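Local coordinates for uncharacterized protein (Bacillus thuringiensis serovar kurstaki, PDB 4XE8) that binds ADP and, as a bacterial actin-like ParM protein, probably forms nucleotide-dependent cytoskeletal filaments that help segregate plasmids, at residues Met170-His175 with Ile193-Met198; Leu262-Tyr267 with Leu345-Asp350; Val203-Ala208 with Arg405-Ala410. The protein carries 2 engineered substitutions. One frame throughout, in Å; residues are numbered along the deposited sequence.

The three contacts sample three parts of an actin-like fold, one of them at the bound ADP. Contact 1 lies at the open end of a beta hairpin, and contact 2 joins two helices beside the nucleotide, on the opposite side of the chain's centre; their centres are about 36 Å apart. Contact 3 lies off the line joining them, its centre about 19 Å from that of contact 1 and about 26 Å from that of contact 2. Contact 2 reaches the ligand directly, through Thr264 and the ribose. Contact 3 brings the Tyr407 side chain to about 10 Å from ADP and about 9 Å from the magnesium ion. Contact 2 falls within the sequence interval spanned by contact 3.

Contact 1. Residues Met170-His175 with Ile193-Met198; sequences MLYGEH and INDGTM
Ile193 packs its side chain against the backbone of Leu171 and the ring of Tyr172, while the backbone of Gly173 pairs with its own. Gly173 and Ile193 form an antiparallel hydrogen-bonded pair: Ile193 N donates to Gly173 O at 3.2 Å with an almost straight N-H...O angle of 175°, and the return bond, Gly173 N to Ile193 O, is weak at 3.4 Å. The tight part lies on the buried side. CD1 of Ile193 sits 3.5 Å from Leu171 O and also touches the His175 ring, the two side chains crossing at about a right angle. Leu171 O is gripped by His175 NE2 at 2.9 Å, the donor tilted from the carbonyl plane but the oxygen close to the plane of the imidazole. Because His175 ND1 bonds to Ser79 OG, both ring nitrogens are engaged and the rotation of the ring is fixed.

The outer side is more open to solvent: Tyr172 is partly exposed, and Asn194 and Asp195 are exposed, their side chains leaving the backbone away from the other segment. The Tyr172 ring lies along the backbone of Asn194 and Asp195, with Asn194 O 3.5 Å above one face, displaced from the ring centre, and Ile193 CG2 in plane at its edge, 4.0 Å from Tyr172 CD1.

Strands 173-179 and 188-197 form the hairpin that starts here, and strand 145-151 pairs with the far edge of 188-197 through Phe150. Helix 124-140 packs against the buried side, Leu127 and Leu130 meeting Leu171, Met134 meeting Ile193, and Phe131 stacking on His175.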
loop_
_atom_site.group_PDB
_atom_site.type_symbol
_atom_site.label_atom_id
_atom_site.label_comp_id
_atom_site.label_asym_id
_atom_site.label_seq_id
_atom_site.Cartn_x
_atom_site.Cartn_y
_atom_site.Cartn_z
ATOM N N MET A 170 2.458 3.206 21.239
ATOM C CA MET A 170 3.266 2.047 20.878
ATOM C C MET A 170 4.359 2.439 19.887
ATOM O O MET A 170 5.310 1.690 19.670
ATOM C CB MET A 170 2.392 0.941 20.284
ATOM C CG MET A 170 2.207 -0.266 21.190
ATOM S SD MET A 170 1.318 -1.612 20.382
ATOM C CE MET A 170 -0.295 -0.869 20.155
ATOM N N LEU A 171 4.214 3.619 19.290
ATOM C CA LEU A 171 5.145 4.096 18.273
ATOM C C LEU A 171 6.064 5.193 18.797
ATOM O O LEU A 171 7.087 5.497 18.184
ATOM C CB LEU A 171 4.378 4.615 17.056
ATOM C CG LEU A 171 3.536 3.600 16.287
ATOM C CD1 LEU A 171 2.727 4.290 15.206
ATOM C CD2 LEU A 171 4.437 2.549 15.684
ATOM N N TYR A 172 5.694 5.791 19.925
ATOM C CA TYR A 172 6.461 6.898 20.487
ATOM C C TYR A 172 7.819 6.439 21.006
ATOM O O TYR A 172 7.958 5.332 21.525
ATOM C CB TYR A 172 5.679 7.580 21.611
ATOM C CG TYR A 172 4.460 8.342 21.140
ATOM C CD1 TYR A 172 4.326 8.723 19.811
ATOM C CD2 TYR A 172 3.447 8.685 22.025
ATOM C CE1 TYR A 172 3.215 9.420 19.376
ATOM C CE2 TYR A 172 2.332 9.384 21.599
ATOM C CZ TYR A 172 2.223 9.748 20.274
ATOM O OH TYR A 172 1.115 10.443 19.847
ATOM N N GLY A 173 8.815 7.304 20.861
ATOM C CA GLY A 173 10.157 6.999 21.311
ATOM C C GLY A 173 11.189 7.206 20.221
ATOM O O GLY A 173 10.901 7.793 19.179
ATOM N N GLU A 174 12.400 6.720 20.463
ATOM C CA GLU A 174 13.484 6.870 19.507
ATOM C C GLU A 174 13.904 5.514 18.960
ATOM O O GLU A 174 14.199 4.593 19.720
ATOM C CB GLU A 174 14.665 7.589 20.157
ATOM C CG GLU A 174 14.300 8.965 20.695
ATOM C CD GLU A 174 15.511 9.817 21.020
ATOM O OE1 GLU A 174 16.635 9.271 21.053
ATOM O OE2 GLU A 174 15.337 11.036 21.240
ATOM N N HIS A 175 13.915 5.400 17.637
ATOM C CA HIS A 175 14.227 4.138 16.978
ATOM C C HIS A 175 15.404 4.295 16.025
ATOM O O HIS A 175 15.394 5.160 15.149
ATOM C CB HIS A 175 13.005 3.617 16.218
ATOM C CG HIS A 175 11.702 3.931 16.884
ATOM N ND1 HIS A 175 11.204 3.191 17.935
ATOM C CD2 HIS A 175 10.794 4.909 16.651
ATOM C CE1 HIS A 175 10.046 3.699 18.319
ATOM N NE2 HIS A 175 9.775 4.743 17.555
ATOM N N ILE A 193 9.741 9.799 17.000
ATOM C CA ILE A 193 8.305 10.006 16.865
ATOM C C ILE A 193 7.717 10.606 18.139
ATOM O O ILE A 193 7.547 9.915 19.142
ATOM C CB ILE A 193 7.570 8.691 16.536
ATOM C CG1 ILE A 193 8.219 8.003 15.331
ATOM C CG2 ILE A 193 6.096 8.956 16.273
ATOM C CD1 ILE A 193 7.557 6.700 14.939
ATOM N N ASN A 194 7.412 11.899 18.087
ATOM C CA ASN A 194 6.873 12.620 19.237
ATOM C C ASN A 194 5.352 12.654 19.235
ATOM O O ASN A 194 4.708 12.455 20.267
ATOM C CB ASN A 194 7.398 14.055 19.262
ATOM C CG ASN A 194 8.905 14.124 19.355
ATOM O OD1 ASN A 194 9.517 13.495 20.218
ATOM N ND2 ASN A 194 9.517 14.894 18.462
ATOM N N ASP A 195 4.789 12.914 18.059
ATOM C CA ASP A 195 3.365 13.178 17.917
ATOM C C ASP A 195 2.795 12.415 16.725
ATOM O O ASP A 195 3.544 11.879 15.909
ATOM C CB ASP A 195 3.143 14.685 17.762
ATOM C CG ASP A 195 1.691 15.054 17.541
ATOM O OD1 ASP A 195 0.826 14.499 18.248
ATOM O OD2 ASP A 195 1.418 15.901 16.663
ATOM N N GLY A 196 1.471 12.345 16.634
ATOM C CA GLY A 196 0.835 11.718 15.495
ATOM C C GLY A 196 -0.674 11.842 15.467
ATOM O O GLY A 196 -1.269 12.600 16.233
ATOM N N THR A 197 -1.287 11.093 14.558
ATOM C CA THR A 197 -2.735 11.009 14.446
ATOM C C THR A 197 -3.090 9.782 13.616
ATOM O O THR A 197 -2.281 9.311 12.820
ATOM C CB THR A 197 -3.345 12.269 13.799
ATOM O OG1 THR A 197 -4.718 12.020 13.471
ATOM C CG2 THR A 197 -2.589 12.635 12.531
ATOM N N MET A 198 -4.296 9.260 13.810
ATOM C CA MET A 198 -4.729 8.083 13.073
ATOM C C MET A 198 -5.845 8.427 12.092
ATOM O O MET A 198 -6.572 7.543 11.638
ATOM C CB MET A 198 -5.176 6.986 14.039
ATOM C CG MET A 198 -4.082 6.547 15.002
ATOM S SD MET A 198 -2.603 5.934 14.170
ATOM C CE MET A 198 -3.189 4.364 13.546
#

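Contact 2. Residues Leu262-Tyr267 with Leu345-Asp350; sequences LGTNKY and LKYAED. With ADP (adenosine-5'-diphosphate), chain C.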
loop_
_atom_site.group_PDB
_atom_site.type_symbol
_atom_site.label_atom_id
_atom_site.label_comp_id
_atom_site.label_asym_id
_atom_site.label_seq_id
_atom_site.Cartn_x
_atom_site.Cartn_y
_atom_site.Cartn_z
ATOM N N LEU A 262 -12.550 -9.643 0.238
ATOM C CA LEU A 262 -12.648 -9.546 -1.214
ATOM C C LEU A 262 -11.453 -8.780 -1.778
ATOM O O LEU A 262 -11.520 -7.570 -1.999
ATOM C CB LEU A 262 -13.960 -8.872 -1.623
ATOM C CG LEU A 262 -14.246 -8.762 -3.123
ATOM C CD1 LEU A 262 -14.224 -10.133 -3.776
ATOM C CD2 LEU A 262 -15.577 -8.068 -3.370
ATOM N N GLY A 263 -10.354 -9.493 -1.998
ATOM C CA GLY A 263 -9.149 -8.885 -2.526
ATOM C C GLY A 263 -8.895 -9.305 -3.959
ATOM O O GLY A 263 -9.741 -9.941 -4.588
ATOM N N THR A 264 -7.725 -8.950 -4.475
ATOM C CA THR A 264 -7.348 -9.305 -5.836
ATOM C C THR A 264 -6.597 -10.627 -5.878
ATOM O O THR A 264 -6.593 -11.316 -6.898
ATOM C CB THR A 264 -6.463 -8.222 -6.477
ATOM O OG1 THR A 264 -5.293 -8.033 -5.672
ATOM C CG2 THR A 264 -7.213 -6.908 -6.578
ATOM N N ASN A 265 -5.961 -10.968 -4.760
ATOM C CA ASN A 265 -5.050 -12.108 -4.693
ATOM C C ASN A 265 -5.668 -13.424 -5.149
ATOM O O ASN A 265 -5.026 -14.201 -5.855
ATOM C CB ASN A 265 -4.512 -12.265 -3.271
ATOM C CG ASN A 265 -3.439 -11.244 -2.938
ATOM O OD1 ASN A 265 -2.927 -10.555 -3.820
ATOM N ND2 ASN A 265 -3.093 -11.145 -1.660
ATOM N N LYS A 266 -6.911 -13.666 -4.750
ATOM C CA LYS A 266 -7.606 -14.889 -5.130
ATOM C C LYS A 266 -7.820 -14.956 -6.640
ATOM O O LYS A 266 -7.738 -16.028 -7.244
ATOM C CB LYS A 266 -8.943 -14.989 -4.400
ATOM C CG LYS A 266 -9.134 -16.290 -3.642
ATOM C CD LYS A 266 -10.062 -16.104 -2.452
ATOM C CE LYS A 266 -9.418 -15.226 -1.388
ATOM N NZ LYS A 266 -10.307 -15.012 -0.210
ATOM N N TYR A 267 -8.094 -13.804 -7.245
ATOM C CA TYR A 267 -8.294 -13.730 -8.686
ATOM C C TYR A 267 -6.959 -13.839 -9.412
ATOM O O TYR A 267 -6.881 -14.386 -10.510
ATOM C CB TYR A 267 -9.013 -12.434 -9.064
ATOM C CG TYR A 267 -10.395 -12.319 -8.461
ATOM C CD1 TYR A 267 -10.573 -11.830 -7.174
ATOM C CD2 TYR A 267 -11.520 -12.710 -9.175
ATOM C CE1 TYR A 267 -11.834 -11.731 -6.615
ATOM C CE2 TYR A 267 -12.785 -12.612 -8.626
ATOM C CZ TYR A 267 -12.936 -12.123 -7.346
ATOM O OH TYR A 267 -14.194 -12.024 -6.797
ATOM N N LEU A 345 -11.896 -9.247 -15.430
ATOM C CA LEU A 345 -13.309 -8.900 -15.537
ATOM C C LEU A 345 -14.136 -9.597 -14.461
ATOM O O LEU A 345 -15.101 -9.031 -13.949
ATOM C CB LEU A 345 -13.841 -9.249 -16.928
ATOM C CG LEU A 345 -13.210 -8.451 -18.072
ATOM C CD1 LEU A 345 -13.735 -8.917 -19.421
ATOM C CD2 LEU A 345 -13.450 -6.959 -17.879
ATOM N N LYS A 346 -13.752 -10.824 -14.122
ATOM C CA LYS A 346 -14.392 -11.553 -13.033
ATOM C C LYS A 346 -14.258 -10.766 -11.732
ATOM O O LYS A 346 -15.213 -10.650 -10.963
ATOM C CB LYS A 346 -13.779 -12.948 -12.888
ATOM C CG LYS A 346 -14.377 -13.798 -11.775
ATOM C CD LYS A 346 -13.929 -15.249 -11.907
ATOM C CE LYS A 346 -14.321 -16.079 -10.694
ATOM N NZ LYS A 346 -13.266 -16.064 -9.642
ATOM N N TYR A 347 -13.070 -10.215 -11.501
ATOM C CA TYR A 347 -12.832 -9.364 -10.341
ATOM C C TYR A 347 -13.656 -8.086 -10.437
ATOM O O TYR A 347 -14.282 -7.666 -9.463
ATOM C CB TYR A 347 -11.346 -9.023 -10.213
ATOM C CG TYR A 347 -11.043 -7.982 -9.158
ATOM C CD1 TYR A 347 -11.032 -8.316 -7.809
ATOM C CD2 TYR A 347 -10.761 -6.667 -9.510
ATOM C CE1 TYR A 347 -10.754 -7.369 -6.840
ATOM C CE2 TYR A 347 -10.481 -5.713 -8.548
ATOM C CZ TYR A 347 -10.480 -6.069 -7.215
ATOM O OH TYR A 347 -10.201 -5.125 -6.253
ATOM N N ALA A 348 -13.645 -7.476 -11.618
ATOM C CA ALA A 348 -14.403 -6.254 -11.856
ATOM C C ALA A 348 -15.881 -6.474 -11.565
ATOM O O ALA A 348 -16.467 -5.762 -10.753
ATOM C CB ALA A 348 -14.205 -5.776 -13.285
ATOM N N GLU A 349 -16.467 -7.476 -12.216
ATOM C CA GLU A 349 -17.877 -7.811 -12.035
ATOM C C GLU A 349 -18.225 -8.047 -10.568
ATOM O O GLU A 349 -19.243 -7.560 -10.077
ATOM C CB GLU A 349 -18.243 -9.051 -12.859
ATOM C CG GLU A 349 -18.195 -8.848 -14.369
ATOM C CD GLU A 349 -19.247 -7.879 -14.870
ATOM O OE1 GLU A 349 -19.018 -7.243 -15.921
ATOM O OE2 GLU A 349 -20.306 -7.759 -14.220
ATOM N N ASP A 350 -17.375 -8.796 -9.871
ATOM C CA ASP A 350 -17.594 -9.075 -8.457
ATOM C C ASP A 350 -17.485 -7.802 -7.626
ATOM O O ASP A 350 -18.204 -7.633 -6.643
ATOM C CB ASP A 350 -16.604 -10.124 -7.952
ATOM C CG ASP A 350 -16.898 -11.510 -8.490
ATOM O OD1 ASP A 350 -17.968 -11.697 -9.107
ATOM O OD2 ASP A 350 -16.058 -12.413 -8.289
HETATM P PB ADP C . -2.952 -3.438 -0.157
HETATM O O1B ADP C . -1.507 -3.742 0.151
HETATM O O2B ADP C . -3.946 -4.377 0.495
HETATM O O3B ADP C . -3.330 -1.982 -0.035
HETATM P PA ADP C . -3.057 -2.621 -2.868
HETATM O O1A ADP C . -1.760 -1.847 -2.835
HETATM O O2A ADP C . -4.363 -1.863 -2.805
HETATM O O3A ADP C . -3.083 -3.762 -1.729
HETATM O "O5'" ADP C . -3.053 -3.524 -4.201
HETATM C "C5'" ADP C . -4.242 -4.160 -4.661
HETATM C "C4'" ADP C . -3.892 -5.006 -5.877
HETATM O "O4'" ADP C . -3.752 -4.170 -7.028
HETATM C "C3'" ADP C . -2.568 -5.728 -5.690
HETATM O "O3'" ADP C . -2.752 -7.103 -6.031
HETATM C "C2'" ADP C . -1.617 -5.093 -6.684
HETATM O "O2'" ADP C . -0.739 -6.066 -7.253
HETATM C "C1'" ADP C . -2.554 -4.509 -7.726
HETATM N N9 ADP C . -1.982 -3.318 -8.400
HETATM C C8 ADP C . -1.387 -2.257 -7.820
HETATM N N7 ADP C . -0.981 -1.356 -8.756
HETATM C C5 ADP C . -1.320 -1.848 -9.964
HETATM C C6 ADP C . -1.192 -1.418 -11.376
HETATM N N6 ADP C . -0.602 -0.244 -11.707
HETATM N N1 ADP C . -1.686 -2.238 -12.329
HETATM C C2 ADP C . -2.275 -3.409 -12.029
HETATM N N3 ADP C . -2.424 -3.864 -10.774
HETATM C C4 ADP C . -1.974 -3.142 -9.721
HETATM O O HOH W 1 -9.898 -5.843 -3.604
#
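Residues 262-267, leading into helix 265-279, approach helix 337-362 to a CA-CA distance of 6.5 Å between Tyr267 and Tyr347, while Leu262 and Asp350 stand farther apart. This is a helix-helix contact at the nucleotide pocket of the actin-like fold, centred on a T-shaped tyrosine pair. The edge of Tyr347 meets the face of Tyr267, with centroids 5.3 Å apart and planes at 74°; Tyr347 CA lies over the same ring in a CH-pi contact, 3.9 Å from its centroid. Tyr347 reaches residues 263-264 because its chi1 of 172° swings the ring opposite the backbone N, and Thr264 CG2 touches its CZ at 3.4 Å. Phe376 makes a further edge-to-face pair with Tyr347. At the rim of the Tyr267 ring, Lys346 CG lies in plane. The Tyr267 hydroxyl points at Asp350 OD2, modelled only 2.4 Å from OH, too short to be taken at face value; the carboxylate is turned 61° from the ring. A water links Tyr347 OH to Leu262 O, which Ser242 OG also reaches. Thr264 divides its branches between protein and ligand: CG2 packs on Tyr347, and OG1 shares a hydrogen bond of 2.7 Å with ADP O3'.

Contact 3. Residues Val203-Ala208 with Arg405-Ala410; sequences VSSVLA and RSYLIA
Ser406 and Ala208 meet where residues 203-208 lie against helix 402-414, their CA atoms 4.6 Å apart. Ser406 OG accepts a hydrogen bond from Ala208 N at 3.0 Å, with an N-H...O angle of 151°. The same hydroxyl lies 3.0 Å from Ser205 O, but Phe402 O is also within its reach, leaving the destination of its one proton unsettled. A chi1 of -72° turns OG back toward the Phe402 carbonyl, one helical turn earlier, from where it also meets Ala208 N. Farther along the helix, Leu207 CD1 packs on Ile409 CG2 and on Ala410, 3.7 Å from its CB, and Ile409 CD1 reaches Ala208 CA.

Two waters extend the contact. One joins Ser205 OG to Tyr407 OH, at 2.6 Å from the phenol oxygen. The other donates to Ala208 O and accepts from Arg405 NH2, whose salt bridges to Glu398 and Asp212 hold the guanidinium in place. Behind the segment, Ser205 and Val206 pack on strand 231-237. The chain here crosses from the sheet holding strand 188-197 to the one holding 231-237, with helix 402-414 returning beside it, consistent with the two-domain crossover at the floor of the nucleotide cleft in actin-like proteins.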
loop_
_atom_site.group_PDB
_atom_site.type_symbol
_atom_site.label_atom_id
_atom_site.label_comp_id
_atom_site.label_asym_id
_atom_site.label_seq_id
_atom_site.Cartn_x
_atom_site.Cartn_y
_atom_site.Cartn_z
ATOM N N VAL A 203 -12.291 14.533 6.501
ATOM C CA VAL A 203 -11.932 14.219 5.124
ATOM C C VAL A 203 -10.485 13.753 4.976
ATOM O O VAL A 203 -9.984 13.636 3.858
ATOM C CB VAL A 203 -12.149 15.440 4.204
ATOM C CG1 VAL A 203 -13.622 15.816 4.154
ATOM C CG2 VAL A 203 -11.305 16.620 4.675
ATOM N N SER A 204 -9.817 13.490 6.097
ATOM C CA SER A 204 -8.405 13.105 6.079
ATOM C C SER A 204 -8.150 11.870 5.217
ATOM O O SER A 204 -7.179 11.826 4.462
ATOM C CB SER A 204 -7.901 12.853 7.501
ATOM O OG SER A 204 -7.705 14.070 8.200
ATOM N N SER A 205 -9.029 10.879 5.324
ATOM C CA SER A 205 -8.869 9.628 4.586
ATOM C C SER A 205 -9.051 9.819 3.083
ATOM O O SER A 205 -8.572 9.012 2.288
ATOM C CB SER A 205 -9.866 8.580 5.091
ATOM O OG SER A 205 -9.734 8.376 6.487
ATOM N N VAL A 206 -9.735 10.893 2.699
ATOM C CA VAL A 206 -10.149 11.081 1.314
ATOM C C VAL A 206 -9.392 12.208 0.600
ATOM O O VAL A 206 -9.614 12.458 -0.585
ATOM C CB VAL A 206 -11.669 11.360 1.239
ATOM C CG1 VAL A 206 -11.971 12.832 1.495
ATOM C CG2 VAL A 206 -12.230 10.917 -0.095
ATOM N N LEU A 207 -8.483 12.865 1.315
ATOM C CA LEU A 207 -7.795 14.054 0.801
ATOM C C LEU A 207 -7.111 13.870 -0.555
ATOM O O LEU A 207 -6.958 14.833 -1.308
ATOM C CB LEU A 207 -6.759 14.537 1.817
ATOM C CG LEU A 207 -7.302 15.309 3.019
ATOM C CD1 LEU A 207 -6.174 15.657 3.973
ATOM C CD2 LEU A 207 -8.040 16.563 2.572
ATOM N N ALA A 208 -6.708 12.643 -0.871
ATOM C CA ALA A 208 -5.985 12.386 -2.114
ATOM C C ALA A 208 -6.899 12.397 -3.339
ATOM O O ALA A 208 -6.423 12.319 -4.471
ATOM C CB ALA A 208 -5.242 11.059 -2.028
ATOM N N ARG A 405 -1.281 8.462 0.528
ATOM C CA ARG A 405 -1.176 9.817 -0.006
ATOM C C ARG A 405 -2.115 10.762 0.739
ATOM O O ARG A 405 -1.766 11.912 1.002
ATOM C CB ARG A 405 -1.474 9.838 -1.507
ATOM C CG ARG A 405 -0.315 9.352 -2.368
ATOM C CD ARG A 405 -0.765 9.027 -3.784
ATOM N NE ARG A 405 -1.275 10.203 -4.482
ATOM C CZ ARG A 405 -0.508 11.095 -5.099
ATOM N NH1 ARG A 405 0.810 10.946 -5.105
ATOM N NH2 ARG A 405 -1.057 12.136 -5.707
ATOM N N SER A 406 -3.301 10.267 1.083
ATOM C CA SER A 406 -4.255 11.040 1.876
ATOM C C SER A 406 -3.679 11.378 3.246
ATOM O O SER A 406 -3.810 12.507 3.727
ATOM C CB SER A 406 -5.569 10.273 2.039
ATOM O OG SER A 406 -6.300 10.242 0.824
ATOM N N TYR A 407 -3.038 10.394 3.869
ATOM C CA TYR A 407 -2.437 10.581 5.184
ATOM C C TYR A 407 -1.269 11.558 5.120
ATOM O O TYR A 407 -1.052 12.336 6.049
ATOM C CB TYR A 407 -1.972 9.242 5.759
ATOM C CG TYR A 407 -3.098 8.288 6.097
ATOM C CD1 TYR A 407 -4.408 8.736 6.205
ATOM C CD2 TYR A 407 -2.849 6.938 6.310
ATOM C CE1 TYR A 407 -5.438 7.867 6.514
ATOM C CE2 TYR A 407 -3.871 6.062 6.621
ATOM C CZ TYR A 407 -5.163 6.532 6.721
ATOM O OH TYR A 407 -6.184 5.662 7.030
ATOM N N LEU A 408 -0.522 11.516 4.022
ATOM C CA LEU A 408 0.596 12.431 3.819
ATOM C C LEU A 408 0.113 13.870 3.714
ATOM O O LEU A 408 0.646 14.766 4.369
ATOM C CB LEU A 408 1.382 12.058 2.563
ATOM C CG LEU A 408 2.422 13.088 2.118
ATOM C CD1 LEU A 408 3.506 13.249 3.175
ATOM C CD2 LEU A 408 3.030 12.704 0.780
ATOM N N ILE A 409 -0.896 14.080 2.876
ATOM C CA ILE A 409 -1.479 15.399 2.688
ATOM C C ILE A 409 -2.034 15.927 4.007
ATOM O O ILE A 409 -1.833 17.092 4.352
ATOM C CB ILE A 409 -2.588 15.368 1.620
ATOM C CG1 ILE A 409 -2.000 14.965 0.266
ATOM C CG2 ILE A 409 -3.280 16.719 1.525
ATOM C CD1 ILE A 409 -3.038 14.595 -0.770
ATOM N N ALA A 410 -2.713 15.057 4.749
ATOM C CA ALA A 410 -3.235 15.412 6.064
ATOM C C ALA A 410 -2.101 15.806 7.002
ATOM O O ALA A 410 -2.253 16.700 7.834
ATOM C CB ALA A 410 -4.035 14.255 6.652
HETATM O O HOH W 2 -8.405 6.441 8.219
HETATM O O HOH W 3 -3.683 12.709 -5.316
#